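Local coordinates for aminotransferase, class I (Staphylococcus aureus, PDB 2O1B), which probably catalyses the pyridoxal-5'-phosphate-dependent transfer of amino groups between amino acids and 2-oxo acids, perhaps acting on aspartate, at residues A93-Y98 with L106-E111; V158-E163 with I185-P190; E205-F210 with L236-G241. All coordinates share one frame; numbering follows the deposited sequence. Where two conformers were deposited one is given.

Contact 1. Residues A93-Y98 with L106-E111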
loop_
_atom_site.group_PDB
_atom_site.type_symbol
_atom_site.label_atom_id
_atom_site.label_comp_id
_atom_site.label_asym_id
_atom_site.label_seq_id
_atom_site.Cartn_x
_atom_site.Cartn_y
_atom_site.Cartn_z
ATOM N N ALA A 93 -13.612 9.599 13.663
ATOM C CA ALA A 93 -14.528 8.449 13.647
ATOM C C ALA A 93 -13.873 7.244 14.316
ATOM O O ALA A 93 -14.551 6.436 14.948
ATOM C CB ALA A 93 -14.960 8.106 12.230
ATOM N N ILE A 94 -12.552 7.161 14.188
ATOM C CA ILE A 94 -11.757 6.119 14.824
ATOM C C ILE A 94 -11.750 6.244 16.346
ATOM O O ILE A 94 -12.020 5.267 17.050
ATOM C CB ILE A 94 -10.299 6.108 14.287
ATOM C CG1 ILE A 94 -10.264 5.579 12.844
ATOM C CG2 ILE A 94 -9.404 5.242 15.167
ATOM C CD1 ILE A 94 -8.975 5.895 12.086
ATOM N N VAL A 95 -11.429 7.432 16.864
ATOM C CA VAL A 95 -11.377 7.611 18.324
ATOM C C VAL A 95 -12.755 7.472 18.959
ATOM O O VAL A 95 -12.878 6.921 20.057
ATOM C CB VAL A 95 -10.687 8.943 18.774
ATOM C CG1 VAL A 95 -9.319 9.104 18.121
ATOM C CG2 VAL A 95 -11.553 10.152 18.498
ATOM N N ASP A 96 -13.782 7.974 18.264
ATOM C CA ASP A 96 -15.178 7.849 18.703
ATOM C C ASP A 96 -15.611 6.389 18.795
ATOM O O ASP A 96 -16.273 5.989 19.755
ATOM C CB ASP A 96 -16.128 8.569 17.743
ATOM C CG ASP A 96 -16.054 10.098 17.843
ATOM O OD1 ASP A 96 -15.352 10.649 18.727
ATOM O OD2 ASP A 96 -16.718 10.751 17.009
ATOM N N PHE A 97 -15.260 5.607 17.771
ATOM C CA PHE A 97 -15.545 4.172 17.740
ATOM C C PHE A 97 -14.892 3.496 18.944
ATOM O O PHE A 97 -15.574 2.867 19.754
ATOM C CB PHE A 97 -15.047 3.589 16.414
ATOM C CG PHE A 97 -15.272 2.107 16.252
ATOM C CD1 PHE A 97 -16.507 1.615 15.836
ATOM C CD2 PHE A 97 -14.231 1.208 16.446
ATOM C CE1 PHE A 97 -16.713 0.239 15.657
ATOM C CE2 PHE A 97 -14.432 -0.165 16.270
ATOM C CZ PHE A 97 -15.678 -0.644 15.867
ATOM N N TYR A 98 -13.579 3.659 19.090
ATOM C CA TYR A 98 -12.890 3.071 20.235
ATOM C C TYR A 98 -13.426 3.498 21.602
ATOM O O TYR A 98 -13.494 2.678 22.522
ATOM C CB TYR A 98 -11.374 3.231 20.119
ATOM C CG TYR A 98 -10.756 1.938 19.648
ATOM C CD1 TYR A 98 -10.976 1.470 18.347
ATOM C CD2 TYR A 98 -10.001 1.155 20.517
ATOM C CE1 TYR A 98 -10.433 0.250 17.921
ATOM C CE2 TYR A 98 -9.443 -0.054 20.096
ATOM C CZ TYR A 98 -9.668 -0.501 18.803
ATOM O OH TYR A 98 -9.127 -1.698 18.400
ATOM N N LEU A 106 -8.301 7.860 22.914
ATOM C CA LEU A 106 -7.187 7.983 21.985
ATOM C C LEU A 106 -7.033 9.400 21.464
ATOM O O LEU A 106 -8.025 10.094 21.234
ATOM C CB LEU A 106 -7.409 7.061 20.802
ATOM C CG LEU A 106 -7.543 5.590 21.133
ATOM C CD1 LEU A 106 -8.225 4.942 19.959
ATOM C CD2 LEU A 106 -6.181 4.991 21.431
ATOM N N ASP A 107 -5.781 9.815 21.274
ATOM C CA ASP A 107 -5.476 11.106 20.659
ATOM C C ASP A 107 -5.390 10.961 19.134
ATOM O O ASP A 107 -4.676 10.099 18.625
ATOM C CB ASP A 107 -4.171 11.678 21.227
ATOM C CG ASP A 107 -3.826 13.045 20.642
ATOM O OD1 ASP A 107 -3.487 13.126 19.438
ATOM O OD2 ASP A 107 -3.892 14.038 21.393
ATOM N N LYS A 108 -6.103 11.827 18.419
ATOM C CA LYS A 108 -6.196 11.742 16.957
ATOM C C LYS A 108 -4.864 11.867 16.220
ATOM O O LYS A 108 -4.664 11.240 15.183
ATOM C CB LYS A 108 -7.149 12.801 16.417
ATOM C CG LYS A 108 -8.587 12.652 16.841
ATOM C CD LYS A 108 -9.480 13.597 16.029
ATOM C CE LYS A 108 -9.332 15.054 16.458
ATOM N NZ LYS A 108 -8.107 15.657 15.860
ATOM N N GLU A 109 -3.958 12.681 16.740
ATOM C CA GLU A 109 -2.658 12.837 16.112
ATOM C C GLU A 109 -1.686 11.770 16.588
ATOM O O GLU A 109 -1.005 11.130 15.783
ATOM C CB GLU A 109 -2.092 14.237 16.384
ATOM C CG GLU A 109 -2.176 15.218 15.227
ATOM C CD GLU A 109 -3.456 15.104 14.403
ATOM O OE1 GLU A 109 -3.347 14.711 13.228
ATOM O OE2 GLU A 109 -4.562 15.410 14.917
ATOM N N ASP A 110 -1.639 11.558 17.895
ATOM C CA ASP A 110 -0.562 10.781 18.489
ATOM C C ASP A 110 -0.791 9.277 18.431
ATOM O O ASP A 110 0.170 8.490 18.449
ATOM C CB ASP A 110 -0.360 11.195 19.952
ATOM C CG ASP A 110 0.201 12.606 20.105
ATOM O OD1 ASP A 110 0.701 13.190 19.109
ATOM O OD2 ASP A 110 0.147 13.128 21.245
ATOM N N GLU A 111 -2.060 8.879 18.415
ATOM C CA GLU A 111 -2.421 7.490 18.715
ATOM C C GLU A 111 -3.324 6.828 17.673
ATOM O O GLU A 111 -3.964 5.819 17.953
ATOM C CB GLU A 111 -3.030 7.403 20.129
ATOM C CG GLU A 111 -2.054 7.883 21.206
ATOM C CD GLU A 111 -2.635 7.959 22.605
ATOM O OE1 GLU A 111 -3.832 8.272 22.754
ATOM O OE2 GLU A 111 -1.863 7.730 23.567
HETATM O O HOH W 1 -10.815 7.305 21.855
#

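Contact 2. Residues V158-E163 with I185-P190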
loop_
_atom_site.group_PDB
_atom_site.type_symbol
_atom_site.label_atom_id
_atom_site.label_comp_id
_atom_site.label_asym_id
_atom_site.label_seq_id
_atom_site.Cartn_x
_atom_site.Cartn_y
_atom_site.Cartn_z
ATOM N N VAL A 158 10.329 -16.179 15.894
ATOM C CA VAL A 158 10.339 -17.305 16.831
ATOM C C VAL A 158 8.895 -17.611 17.248
ATOM O O VAL A 158 8.150 -16.694 17.582
ATOM C CB VAL A 158 11.197 -16.985 18.082
ATOM C CG1 VAL A 158 11.065 -18.074 19.141
ATOM C CG2 VAL A 158 12.669 -16.803 17.697
ATOM N N PRO A 159 8.502 -18.911 17.259
ATOM C CA PRO A 159 7.100 -19.244 17.546
ATOM C C PRO A 159 6.694 -19.034 18.994
ATOM O O PRO A 159 7.447 -19.382 19.907
ATOM C CB PRO A 159 7.008 -20.740 17.215
ATOM C CG PRO A 159 8.298 -21.117 16.605
ATOM C CD PRO A 159 9.312 -20.125 17.038
ATOM N N LEU A 160 5.509 -18.462 19.188
ATOM C CA LEU A 160 4.850 -18.415 20.484
ATOM C C LEU A 160 3.919 -19.628 20.522
ATOM O O LEU A 160 2.860 -19.632 19.894
ATOM C CB LEU A 160 4.054 -17.104 20.645
ATOM C CG LEU A 160 3.197 -16.901 21.914
ATOM C CD1 LEU A 160 4.049 -16.888 23.190
ATOM C CD2 LEU A 160 2.343 -15.637 21.817
ATOM N N ASN A 161 4.332 -20.649 21.266
ATOM C CA ASN A 161 3.621 -21.920 21.247
ATOM C C ASN A 161 2.316 -21.907 22.051
ATOM O O ASN A 161 2.296 -21.786 23.284
ATOM C CB ASN A 161 4.551 -23.080 21.623
ATOM C CG ASN A 161 5.654 -23.300 20.591
ATOM O OD1 ASN A 161 5.412 -23.273 19.379
ATOM N ND2 ASN A 161 6.874 -23.514 21.070
ATOM N N LEU A 162 1.212 -22.006 21.316
ATOM C CA LEU A 162 -0.118 -21.991 21.913
ATOM C C LEU A 162 -0.727 -23.389 21.835
ATOM O O LEU A 162 -0.616 -24.070 20.815
ATOM C CB LEU A 162 -1.013 -20.967 21.210
ATOM C CG LEU A 162 -0.426 -19.565 20.987
ATOM C CD1 LEU A 162 -1.380 -18.712 20.167
ATOM C CD2 LEU A 162 -0.111 -18.878 22.300
ATOM N N GLU A 163 -1.367 -23.807 22.917
ATOM C CA GLU A 163 -1.883 -25.169 23.028
ATOM C C GLU A 163 -3.391 -25.197 23.212
ATOM O O GLU A 163 -3.952 -24.317 23.874
ATOM C CB GLU A 163 -1.195 -25.902 24.177
ATOM C CG GLU A 163 0.289 -26.078 23.948
ATOM C CD GLU A 163 0.967 -26.891 25.011
ATOM O OE1 GLU A 163 0.481 -26.922 26.166
ATOM O OE2 GLU A 163 2.012 -27.498 24.689
ATOM N N ILE A 185 6.050 -8.723 19.686
ATOM C CA ILE A 185 5.166 -9.874 19.834
ATOM C C ILE A 185 3.835 -9.620 19.137
ATOM O O ILE A 185 3.175 -8.617 19.391
ATOM C CB ILE A 185 4.887 -10.178 21.322
ATOM C CG1 ILE A 185 6.201 -10.436 22.065
ATOM C CG2 ILE A 185 3.942 -11.377 21.469
ATOM C CD1 ILE A 185 6.021 -10.711 23.529
ATOM N N TYR A 186 3.440 -10.533 18.257
ATOM C CA TYR A 186 2.093 -10.479 17.698
ATOM C C TYR A 186 1.146 -11.310 18.535
ATOM O O TYR A 186 1.484 -12.426 18.960
ATOM C CB TYR A 186 2.065 -10.982 16.261
ATOM C CG TYR A 186 2.618 -10.009 15.272
ATOM C CD1 TYR A 186 3.979 -9.756 15.203
ATOM C CD2 TYR A 186 1.777 -9.332 14.390
ATOM C CE1 TYR A 186 4.497 -8.855 14.284
ATOM C CE2 TYR A 186 2.291 -8.438 13.460
ATOM C CZ TYR A 186 3.647 -8.203 13.415
ATOM O OH TYR A 186 4.163 -7.313 12.488
ATOM N N LEU A 187 -0.038 -10.757 18.771
ATOM C CA LEU A 187 -1.108 -11.489 19.417
ATOM C C LEU A 187 -2.336 -11.310 18.546
ATOM O O LEU A 187 -2.458 -10.304 17.859
ATOM C CB LEU A 187 -1.354 -10.970 20.840
ATOM C CG LEU A 187 -0.225 -11.239 21.859
ATOM C CD1 LEU A 187 -0.529 -10.633 23.209
ATOM C CD2 LEU A 187 0.068 -12.746 21.999
ATOM N N THR A 188 -3.225 -12.295 18.571
ATOM C CA THR A 188 -4.403 -12.315 17.709
ATOM C C THR A 188 -5.542 -13.003 18.446
ATOM O O THR A 188 -5.543 -14.228 18.574
ATOM C CB THR A 188 -4.123 -13.120 16.407
ATOM O OG1 THR A 188 -2.784 -12.876 15.948
ATOM C CG2 THR A 188 -5.123 -12.767 15.320
ATOM N N TYR A 189 -6.486 -12.207 18.946
ATOM C CA TYR A 189 -7.697 -12.686 19.602
ATOM C C TYR A 189 -8.901 -11.845 19.168
ATOM O O TYR A 189 -8.939 -10.639 19.405
ATOM C CB TYR A 189 -7.550 -12.716 21.134
ATOM C CG TYR A 189 -6.443 -13.656 21.548
ATOM C CD1 TYR A 189 -5.163 -13.179 21.817
ATOM C CD2 TYR A 189 -6.660 -15.036 21.589
ATOM C CE1 TYR A 189 -4.125 -14.055 22.161
ATOM C CE2 TYR A 189 -5.642 -15.913 21.909
ATOM C CZ TYR A 189 -4.380 -15.419 22.201
ATOM O OH TYR A 189 -3.384 -16.297 22.526
ATOM N N PRO A 190 -9.884 -12.480 18.524
ATOM C CA PRO A 190 -9.940 -13.906 18.187
ATOM C C PRO A 190 -8.813 -14.393 17.276
ATOM O O PRO A 190 -8.461 -13.707 16.302
ATOM C CB PRO A 190 -11.292 -14.038 17.476
ATOM C CG PRO A 190 -12.087 -12.895 17.963
ATOM C CD PRO A 190 -11.106 -11.774 18.093
#

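Contact 3. Residues E205-F210 with L236-G241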
loop_
_atom_site.group_PDB
_atom_site.type_symbol
_atom_site.label_atom_id
_atom_site.label_comp_id
_atom_site.label_asym_id
_atom_site.label_seq_id
_atom_site.Cartn_x
_atom_site.Cartn_y
_atom_site.Cartn_z
ATOM N N GLU A 205 -1.985 -9.763 31.959
ATOM C CA GLU A 205 -0.789 -10.567 32.219
ATOM C C GLU A 205 0.329 -10.250 31.222
ATOM O O GLU A 205 1.500 -10.162 31.599
ATOM C CB GLU A 205 -1.114 -12.070 32.211
ATOM C CG GLU A 205 -0.004 -12.919 32.842
ATOM C CD GLU A 205 -0.187 -14.421 32.674
ATOM O OE1 GLU A 205 -1.269 -14.872 32.237
ATOM O OE2 GLU A 205 0.774 -15.164 32.982
ATOM N N ALA A 206 -0.055 -10.068 29.962
ATOM C CA ALA A 206 0.872 -9.791 28.866
ATOM C C ALA A 206 1.521 -8.440 29.093
ATOM O O ALA A 206 2.745 -8.309 29.022
ATOM C CB ALA A 206 0.126 -9.804 27.542
ATOM N N ILE A 207 0.681 -7.443 29.382
ATOM C CA ILE A 207 1.132 -6.080 29.674
ATOM C C ILE A 207 2.079 -6.049 30.888
ATOM O O ILE A 207 3.145 -5.435 30.825
ATOM C CB ILE A 207 -0.074 -5.120 29.878
ATOM C CG1 ILE A 207 -0.870 -4.973 28.573
ATOM C CG2 ILE A 207 0.398 -3.749 30.381
ATOM C CD1 ILE A 207 -2.282 -4.424 28.774
ATOM N N ALA A 208 1.703 -6.726 31.972
ATOM C CA ALA A 208 2.550 -6.788 33.163
ATOM C C ALA A 208 3.881 -7.489 32.890
ATOM O O ALA A 208 4.905 -7.131 33.468
ATOM C CB ALA A 208 1.817 -7.463 34.309
ATOM N N LYS A 209 3.869 -8.488 32.011
ATOM C CA LYS A 209 5.092 -9.214 31.673
ATOM C C LYS A 209 6.104 -8.336 30.918
ATOM O O LYS A 209 7.312 -8.469 31.134
ATOM C CB LYS A 209 4.760 -10.484 30.881
ATOM C CG LYS A 209 5.961 -11.380 30.531
ATOM C CD LYS A 209 6.409 -12.246 31.704
ATOM C CE LYS A 209 7.584 -13.116 31.312
ATOM N NZ LYS A 209 8.872 -12.565 31.792
ATOM N N PHE A 210 5.609 -7.437 30.055
ATOM C CA PHE A 210 6.493 -6.663 29.166
ATOM C C PHE A 210 6.556 -5.147 29.395
ATOM O O PHE A 210 7.282 -4.444 28.682
ATOM C CB PHE A 210 6.211 -6.985 27.680
ATOM C CG PHE A 210 6.357 -8.442 27.351
ATOM C CD1 PHE A 210 7.611 -9.036 27.318
ATOM C CD2 PHE A 210 5.236 -9.234 27.126
ATOM C CE1 PHE A 210 7.754 -10.381 27.042
ATOM C CE2 PHE A 210 5.371 -10.586 26.857
ATOM C CZ PHE A 210 6.626 -11.159 26.810
ATOM N N LEU A 236 -6.095 -2.390 24.566
ATOM C CA LEU A 236 -5.967 -1.010 25.035
ATOM C C LEU A 236 -6.938 -0.642 26.157
ATOM O O LEU A 236 -6.787 0.413 26.771
ATOM C CB LEU A 236 -6.083 -0.014 23.879
ATOM C CG LEU A 236 -5.138 -0.167 22.684
ATOM C CD1 LEU A 236 -5.327 1.015 21.766
ATOM C CD2 LEU A 236 -3.708 -0.263 23.123
ATOM N N ALA A 237 -7.918 -1.502 26.437
ATOM C CA ALA A 237 -8.827 -1.278 27.573
ATOM C C ALA A 237 -8.249 -1.825 28.879
ATOM O O ALA A 237 -8.764 -1.546 29.967
ATOM C CB ALA A 237 -10.207 -1.871 27.298
ATOM N N SER A 238 -7.189 -2.615 28.774
ATOM C CA SER A 238 -6.457 -3.057 29.960
ATOM C C SER A 238 -5.571 -1.912 30.439
ATOM O O SER A 238 -4.969 -1.224 29.626
ATOM C CB SER A 238 -5.608 -4.290 29.644
ATOM O OG SER A 238 -6.402 -5.463 29.565
ATOM N N GLU A 239 -5.505 -1.694 31.749
ATOM C CA GLU A 239 -4.673 -0.629 32.303
ATOM C C GLU A 239 -3.244 -0.739 31.774
ATOM O O GLU A 239 -2.681 -1.832 31.739
ATOM C CB GLU A 239 -4.689 -0.672 33.836
ATOM C CG GLU A 239 -4.314 0.660 34.478
ATOM C CD GLU A 239 -4.058 0.565 35.974
ATOM O OE1 GLU A 239 -4.711 -0.257 36.657
ATOM O OE2 GLU A 239 -3.204 1.333 36.472
ATOM N N ASN A 240 -2.685 0.389 31.331
ATOM C CA ASN A 240 -1.308 0.454 30.795
ATOM C C ASN A 240 -1.119 -0.154 29.390
ATOM O O ASN A 240 0.011 -0.235 28.899
ATOM C CB ASN A 240 -0.274 -0.168 31.769
ATOM C CG ASN A 240 -0.347 0.410 33.175
ATOM O OD1 ASN A 240 -0.373 1.626 33.359
ATOM N ND2 ASN A 240 -0.359 -0.467 34.180
ATOM N N GLY A 241 -2.215 -0.566 28.746
ATOM C CA GLY A 241 -2.167 -1.162 27.403
ATOM C C GLY A 241 -1.394 -0.346 26.376
ATOM O O GLY A 241 -0.545 -0.880 25.649
#

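Contact 1. Residues A93-Y98 with L106-E111
Val-95 and Leu-106 face each other with similar first torsions: CG1 of Val-95 (chi1 -52°) and CG of Leu-106 (chi1 -59°) each lie beside their own backbone N, anti to the carbonyl carbon. This turns the valine methyl CG1 onto the chain of the loop, where it rests 3.5 Å from Leu-106 O and 3.9 Å from Leu-106 CB. The same methyl meets CG of Lys-108 at 3.8 Å, the two side chains running nearly at right angles. A short, branched valine suits this close approach of helix to loop, while the longer leucine reaches one helical turn further and sets CD1 3.6 Å from CB of Tyr-98.

No direct hydrogen bond joins the segments. A water bridges them instead, donating to Val-95 O and accepting from Leu-106 N, at 2.8 Å from each of these two atoms.

The loop is shaped from within. Asp-107 OD1 takes Glu-109 N in an Asx turn and also Asp-110 N, the two donors arriving from opposite faces of the carboxylate, while Glu-111 OE1 receives Asp-107 N at 2.9 Å. Lysine suits position 108 because its aliphatic part packs on Val-95 while NZ bends away to a salt bridge with Glu-88.

The loop lies against helix 88-102 just before edge strand 112-115: Val-95 also touches Val-112, Leu-106 and Tyr-98 both lie on Val-266 of the adjacent antiparallel strand 263-267, and Tyr-98 OH is hydrogen-bonded to Glu-247 on strand 245-250.

Contact 2. Residues V158-E163 with I185-P190
Leu-160 and Leu-187 touch within the seven-stranded mixed sheet that forms the core of the large domain in fold-type I pyridoxal-phosphate enzymes. Their strands, 156-161 and 182-187, are not neighbours: strand 135-140 runs between them and takes the backbone hydrogen bonds of Leu-160 and Leu-162. No hydrogen bond joins the two segments; they meet through side chains.

Leu-160 has the largest share of buried surface. With CG anti to the backbone N (chi1 176°), the side chain stretches toward the inner strand and brings CD2 to 3.7 Å from Leu-187 CD2, a methyl-to-methyl contact between two chains that approach at a slant. Leucines suit both ends because two branched, wholly apolar side chains can meet across the intervening strand and bring no polar group into a buried layer.

Two residues further along each segment, Leu-162 and Tyr-189 repeat the pairing from opposite directions. CD1 of Leu-162 lies 3.9 Å from Tyr-189 OH, and CD2 is only slightly more distant. Tyrosine suits this place in two ways: the ring is long enough to span the gap, and the hydroxyl that abuts the leucine methyls is hydrogen-bonded to Tyr-167 O, so it is satisfied although buried.

Segment 185-190 also carries Thr-188 of the pyridoxal-phosphate pocket. Its side chain points to the opposite side from those of Leu-187 and Tyr-189; the residue touches the cofactor, and its OG1 is hydrogen-bonded to Tyr-146 OH. The carbonyl of Tyr-186, the residue before Leu-187, is buried without a hydrogen-bonding partner in the model; Leu-160 CD2 stands 4.4 Å from Tyr-186 O.

Contact 3. Residues E205-F210 with L236-G241
Ile-207 makes the apolar contacts of this interface, pressing from helix 200-210 against the loop of Ser-238, Glu-239, Asn-240 and Gly-241. Its two branches divide the work. CG1 lies beside the backbone N (chi1 -65°) and chi2 is extended at 162°, which carries CD1 to the start and end of the turn: CD1 sits 3.4 Å from Ser-238 CB, tighter than a usual carbon contact, and 3.5 Å from Gly-241 CA. The other branch, CG2, packs on its middle, 3.9 Å from Asn-240 CB. Isoleucine suits the site because one residue supplies both a long and a short apolar arm, and the Ile-207 side chain also touches Val-244 of helix 241-244. Glycine suits position 241, where its bare CA has both Ile-207 CD1 and Leu-236 CA close by.

Contacts of carbon with backbone oxygen come next. CG2 lies 3.8 Å from Asn-240 O and 3.9 Å from Glu-239 O, van der Waals neighbours that make the fit close without any bond.

Hydrogen bonds do not link the two segments directly, yet the helix still holds the loop: Ser-238 OG is bonded to Asp-204 OD2, on the residue just before 205-210. A small serine serves well, its CB meeting the isoleucine while its hydroxyl reaches the aspartate.

Inside the loop, Gly-241 N donates to Ser-238 O at 3.0 Å. This closes a type II beta turn, whose third position has positive phi; Asn-240, at phi 74°, is a residue that accepts this readily. The result is a type II beta turn packed against helix 200-210, in the connection between strands 216-220 and 245-250 of the central sheet.

From the N terminus, contact 1 comes first, folding the loop after helix 88-102 back on that helix before strand 112-115. Contact 2 then closes the path from edge strand 156-161, through helix 176-181, to inner strand 182-187. Contact 3 follows, bringing the loop beyond strand 216-220 back to helix 200-210. The three closures stand in series; none nests in or crosses another. In space they are less separate. Ile-185 CD1 of contact 2 packs on Phe-210 CZ of contact 3, and Leu-106 CD2 of contact 1 meets Leu-236 CD1 of contact 3. Contact 3 thus touches both others, whereas contacts 1 and 2 remain apart, one beside edge strand 112-115 and the other at edge strand 156-161 of the same sheet.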